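Local coordinates for Galactose/lactose metabolism regulatory protein GAL80 (Saccharomyces cerevisiae, PDB 3BTV), which represses the galactose and lactose metabolic genes by binding the activator GAL4 and blocking its transcriptional activation when no inducing sugar is present, at residues I176-G189 with L271-G285. The protein carries 1 engineered substitution. Numbering follows the deposited sequence. Where two conformers were deposited one is given.
Sequences INSIEIAGNGGWYG and LLNGNVPVSCSFKGG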
loop_
_atom_site.group_PDB
_atom_site.type_symbol
_atom_site.label_atom_id
_atom_site.label_comp_id
_atom_site.label_asym_id
_atom_site.label_seq_id
_atom_site.Cartn_x
_atom_site.Cartn_y
_atom_site.Cartn_z
ATOM N N ILE B 176 -17.631 -1.174 2.292
ATOM C CA ILE B 176 -16.229 -1.090 1.885
ATOM C C ILE B 176 -15.382 -2.086 2.677
ATOM O O ILE B 176 -15.327 -2.030 3.897
ATOM C CB ILE B 176 -15.673 0.326 2.032
ATOM C CG1 ILE B 176 -16.637 1.323 1.381
ATOM C CG2 ILE B 176 -14.260 0.411 1.406
ATOM C CD1 ILE B 176 -16.068 2.716 1.173
ATOM N N ASN B 177 -14.752 -3.016 1.974
ATOM C CA ASN B 177 -13.880 -3.972 2.604
ATOM C C ASN B 177 -12.460 -3.415 2.784
ATOM O O ASN B 177 -11.851 -3.597 3.835
ATOM C CB ASN B 177 -13.828 -5.267 1.801
ATOM C CG ASN B 177 -12.785 -6.229 2.342
ATOM O OD1 ASN B 177 -11.665 -6.279 1.845
ATOM N ND2 ASN B 177 -13.139 -6.972 3.392
ATOM N N SER B 178 -11.934 -2.744 1.762
ATOM C CA SER B 178 -10.560 -2.209 1.824
ATOM C C SER B 178 -10.295 -1.203 0.719
ATOM O O SER B 178 -11.052 -1.129 -0.259
ATOM C CB SER B 178 -9.527 -3.349 1.755
ATOM O OG SER B 178 -9.566 -4.011 0.513
ATOM N N ILE B 179 -9.221 -0.431 0.870
ATOM C CA ILE B 179 -8.896 0.657 -0.076
ATOM C C ILE B 179 -7.396 0.766 -0.332
ATOM O O ILE B 179 -6.605 0.714 0.603
ATOM C CB ILE B 179 -9.365 2.020 0.501
ATOM C CG1 ILE B 179 -10.879 2.002 0.792
ATOM C CG2 ILE B 179 -8.947 3.184 -0.400
ATOM C CD1 ILE B 179 -11.405 3.294 1.392
ATOM N N GLU B 180 -6.989 0.935 -1.584
ATOM C CA GLU B 180 -5.581 1.269 -1.867
ATOM C C GLU B 180 -5.463 2.536 -2.678
ATOM O O GLU B 180 -6.234 2.792 -3.613
ATOM C CB GLU B 180 -4.846 0.130 -2.596
ATOM C CG GLU B 180 -4.736 -1.172 -1.781
ATOM C CD GLU B 180 -5.992 -2.018 -1.883
ATOM O OE1 GLU B 180 -6.541 -2.066 -3.003
ATOM O OE2 GLU B 180 -6.425 -2.623 -0.864
ATOM N N ILE B 181 -4.458 3.317 -2.346
ATOM C CA ILE B 181 -4.190 4.539 -3.073
ATOM C C ILE B 181 -2.730 4.594 -3.493
ATOM O O ILE B 181 -1.836 4.374 -2.686
ATOM C CB ILE B 181 -4.494 5.747 -2.203
ATOM C CG1 ILE B 181 -5.965 5.726 -1.792
ATOM C CG2 ILE B 181 -4.134 7.037 -2.943
ATOM C CD1 ILE B 181 -6.349 6.898 -0.907
ATOM N N ALA B 182 -2.497 4.889 -4.758
ATOM C CA ALA B 182 -1.144 5.083 -5.260
ATOM C C ALA B 182 -1.133 6.385 -6.037
ATOM O O ALA B 182 -2.016 6.624 -6.860
ATOM C CB ALA B 182 -0.761 3.946 -6.160
ATOM N N GLY B 183 -0.147 7.233 -5.767
ATOM C CA GLY B 183 -0.047 8.510 -6.449
ATOM C C GLY B 183 1.385 8.978 -6.630
ATOM O O GLY B 183 2.323 8.364 -6.092
ATOM N N ASN B 184 1.547 10.049 -7.413
ATOM C CA ASN B 184 2.811 10.797 -7.515
ATOM C C ASN B 184 2.613 12.277 -7.180
ATOM O O ASN B 184 1.506 12.794 -7.285
ATOM C CB ASN B 184 3.420 10.689 -8.913
ATOM C CG ASN B 184 4.021 9.328 -9.189
ATOM O OD1 ASN B 184 5.241 9.189 -9.277
ATOM N ND2 ASN B 184 3.170 8.316 -9.333
ATOM N N GLY B 185 3.686 12.957 -6.784
ATOM C CA GLY B 185 3.608 14.372 -6.463
ATOM C C GLY B 185 4.262 15.227 -7.531
ATOM O O GLY B 185 4.330 16.453 -7.411
ATOM N N GLY B 186 4.771 14.564 -8.567
ATOM C CA GLY B 186 5.263 15.240 -9.753
ATOM C C GLY B 186 6.673 15.802 -9.714
ATOM O O GLY B 186 7.520 15.447 -10.539
ATOM N N TRP B 187 6.927 16.694 -8.767
ATOM C CA TRP B 187 8.121 17.533 -8.843
ATOM C C TRP B 187 9.186 17.206 -7.802
ATOM O O TRP B 187 10.227 17.861 -7.729
ATOM C CB TRP B 187 7.712 19.002 -8.754
ATOM C CG TRP B 187 6.506 19.284 -9.581
ATOM C CD1 TRP B 187 6.432 19.287 -10.944
ATOM C CD2 TRP B 187 5.186 19.582 -9.105
ATOM N NE1 TRP B 187 5.150 19.575 -11.348
ATOM C CE2 TRP B 187 4.365 19.761 -10.240
ATOM C CE3 TRP B 187 4.620 19.720 -7.833
ATOM C CZ2 TRP B 187 3.008 20.072 -10.141
ATOM C CZ3 TRP B 187 3.271 20.030 -7.736
ATOM C CH2 TRP B 187 2.481 20.202 -8.884
ATOM N N TYR B 188 8.933 16.169 -7.018
ATOM C CA TYR B 188 9.780 15.859 -5.886
ATOM C C TYR B 188 10.563 14.568 -6.108
ATOM O O TYR B 188 10.804 13.801 -5.175
ATOM C CB TYR B 188 8.911 15.782 -4.640
ATOM C CG TYR B 188 8.202 17.083 -4.335
ATOM C CD1 TYR B 188 6.810 17.148 -4.220
ATOM C CD2 TYR B 188 8.929 18.255 -4.174
ATOM C CE1 TYR B 188 6.174 18.348 -3.932
ATOM C CE2 TYR B 188 8.309 19.449 -3.898
ATOM C CZ TYR B 188 6.949 19.501 -3.763
ATOM O OH TYR B 188 6.391 20.726 -3.474
ATOM N N GLY B 189 10.941 14.331 -7.361
ATOM C CA GLY B 189 11.736 13.176 -7.727
ATOM C C GLY B 189 13.200 13.561 -7.843
ATOM O O GLY B 189 13.637 14.535 -7.233
ATOM N N LEU B 271 -10.417 3.481 8.473
ATOM C CA LEU B 271 -11.549 4.393 8.496
ATOM C C LEU B 271 -12.418 4.110 9.720
ATOM O O LEU B 271 -12.710 2.954 10.033
ATOM C CB LEU B 271 -12.398 4.264 7.220
ATOM C CG LEU B 271 -11.710 4.638 5.906
ATOM C CD1 LEU B 271 -12.701 4.506 4.748
ATOM C CD2 LEU B 271 -11.139 6.047 5.974
ATOM N N LEU B 272 -12.844 5.174 10.403
ATOM C CA LEU B 272 -13.740 5.035 11.554
ATOM C C LEU B 272 -14.967 4.176 11.242
ATOM O O LEU B 272 -15.329 3.278 12.000
ATOM C CB LEU B 272 -14.194 6.412 12.034
ATOM C CG LEU B 272 -13.388 6.942 13.213
ATOM C CD1 LEU B 272 -13.765 8.381 13.485
ATOM C CD2 LEU B 272 -13.610 6.061 14.459
ATOM N N ASN B 273 -15.593 4.447 10.105
ATOM C CA ASN B 273 -16.770 3.687 9.702
ATOM C C ASN B 273 -16.388 2.355 9.078
ATOM O O ASN B 273 -16.017 2.287 7.912
ATOM C CB ASN B 273 -17.639 4.510 8.743
ATOM C CG ASN B 273 -18.219 5.759 9.410
ATOM O OD1 ASN B 273 -18.237 5.873 10.641
ATOM N ND2 ASN B 273 -18.696 6.697 8.599
ATOM N N GLY B 274 -16.478 1.293 9.864
ATOM C CA GLY B 274 -16.226 -0.030 9.344
ATOM C C GLY B 274 -14.810 -0.510 9.590
ATOM O O GLY B 274 -14.449 -1.609 9.163
ATOM N N ASN B 275 -13.998 0.301 10.270
ATOM C CA ASN B 275 -12.625 -0.093 10.542
ATOM C C ASN B 275 -11.946 -0.533 9.242
ATOM O O ASN B 275 -11.227 -1.526 9.234
ATOM C CB ASN B 275 -12.604 -1.265 11.542
ATOM C CG ASN B 275 -11.239 -1.476 12.167
ATOM O OD1 ASN B 275 -10.538 -0.510 12.480
ATOM N ND2 ASN B 275 -10.841 -2.741 12.327
ATOM N N VAL B 276 -12.184 0.206 8.152
ATOM C CA VAL B 276 -11.687 -0.175 6.817
ATOM C C VAL B 276 -10.184 0.055 6.674
ATOM O O VAL B 276 -9.703 1.162 6.901
ATOM C CB VAL B 276 -12.392 0.623 5.695
ATOM C CG1 VAL B 276 -11.858 0.222 4.298
ATOM C CG2 VAL B 276 -13.908 0.440 5.772
ATOM N N PRO B 277 -9.444 -0.990 6.286
ATOM C CA PRO B 277 -8.016 -0.851 5.989
ATOM C C PRO B 277 -7.784 0.032 4.759
ATOM O O PRO B 277 -8.383 -0.188 3.700
ATOM C CB PRO B 277 -7.574 -2.284 5.673
ATOM C CG PRO B 277 -8.709 -3.173 6.094
ATOM C CD PRO B 277 -9.943 -2.362 6.078
ATOM N N VAL B 278 -6.910 1.019 4.901
ATOM C CA VAL B 278 -6.532 1.895 3.807
ATOM C C VAL B 278 -5.017 1.867 3.695
ATOM O O VAL B 278 -4.315 2.094 4.686
ATOM C CB VAL B 278 -6.960 3.347 4.089
ATOM C CG1 VAL B 278 -6.485 4.286 2.973
ATOM C CG2 VAL B 278 -8.472 3.426 4.282
ATOM N N SER B 279 -4.513 1.577 2.505
ATOM C CA SER B 279 -3.071 1.535 2.272
ATOM C C SER B 279 -2.689 2.533 1.188
ATOM O O SER B 279 -3.278 2.543 0.097
ATOM C CB SER B 279 -2.652 0.120 1.843
ATOM O OG SER B 279 -1.287 0.086 1.445
ATOM N N CYS B 280 -1.657 3.320 1.452
ATOM C CA CYS B 280 -1.334 4.409 0.558
ATOM C C CYS B 280 0.152 4.650 0.356
ATOM O O CYS B 280 0.928 4.700 1.315
ATOM C CB CYS B 280 -1.995 5.683 1.060
ATOM S SG CYS B 280 -1.489 7.094 0.126
ATOM N N SER B 281 0.538 4.822 -0.903
ATOM C CA SER B 281 1.934 5.100 -1.239
ATOM C C SER B 281 1.998 6.257 -2.227
ATOM O O SER B 281 1.436 6.175 -3.328
ATOM C CB SER B 281 2.583 3.855 -1.842
ATOM O OG SER B 281 3.955 4.058 -2.104
ATOM N N PHE B 282 2.673 7.334 -1.837
ATOM C CA PHE B 282 2.922 8.474 -2.715
ATOM C C PHE B 282 4.395 8.676 -3.024
ATOM O O PHE B 282 5.199 8.900 -2.120
ATOM C CB PHE B 282 2.376 9.750 -2.082
ATOM C CG PHE B 282 0.910 9.953 -2.308
ATOM C CD1 PHE B 282 0.462 10.750 -3.340
ATOM C CD2 PHE B 282 -0.013 9.345 -1.484
ATOM C CE1 PHE B 282 -0.884 10.934 -3.543
ATOM C CE2 PHE B 282 -1.360 9.533 -1.679
ATOM C CZ PHE B 282 -1.793 10.326 -2.702
ATOM N N LYS B 283 4.733 8.613 -4.305
ATOM C CA LYS B 283 6.077 8.898 -4.787
ATOM C C LYS B 283 6.225 10.376 -5.092
ATOM O O LYS B 283 5.287 11.022 -5.563
ATOM C CB LYS B 283 6.360 8.115 -6.073
ATOM C CG LYS B 283 6.037 6.640 -5.944
ATOM C CD LYS B 283 5.924 5.954 -7.293
ATOM C CE LYS B 283 7.271 5.441 -7.778
ATOM N NZ LYS B 283 8.263 6.535 -7.957
ATOM N N GLY B 284 7.426 10.883 -4.864
ATOM C CA GLY B 284 7.780 12.268 -5.126
ATOM C C GLY B 284 7.470 13.009 -6.421
ATOM O O GLY B 284 6.800 14.028 -6.340
ATOM N N GLY B 285 7.903 12.677 -7.632
ATOM C CA GLY B 285 8.595 11.592 -8.260
ATOM C C GLY B 285 7.730 11.522 -9.527
ATOM O O GLY B 285 6.918 12.421 -9.765
#
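Ile181 turns CG1 to the backbone N side (chi1 -60°), which leaves CG2 anti to that N and 3.9 Å from Phe282 CE2, oblique to the ring. Phe282 has CG beside its backbone N (chi1 -83°), and its ring lies against Gly183, whose N sits over one face near the rim. On the same sheet face, Ile179 CD1 meets Leu271 CD1 at 3.8 Å, the side chains crossing at about a right angle. Helix 209-225 covers this apolar face, with Leu221 on Ile181. Strands 176-184 and 276-283 are inner neighbours in the large mixed sheet of the C-terminal domain, as in the Gfo/Idh/MocA family, and pair in parallel, unlike the other, antiparallel neighbours. Backbone hydrogen bonds alternate between them, among them Ile181 N to Ser279 O at 2.8 Å. The other face carries Glu180, Ser279, Asn184 and Lys283; from it Lys283 packs on Asn177 of the second subunit. Glu180 OE1 is hydrogen-bonded to His300 NE2 on strand 295-301, and its OE2 weakly to Ser281 OG of the second subunit. Asn184 and Lys283 run side by side, with Asn184 OD1 3.6 Å from Lys283 CB and 3.4 Å from Gly285 C. An alanine at Asn184 would remove the amide and would probably leave the Lys283 chain freer to turn. Just past strand 176-184, Gly185 N makes a hydrogen bond to Lys283 O at 2.8 Å, and Tyr188 N a weak one to Gly284 O.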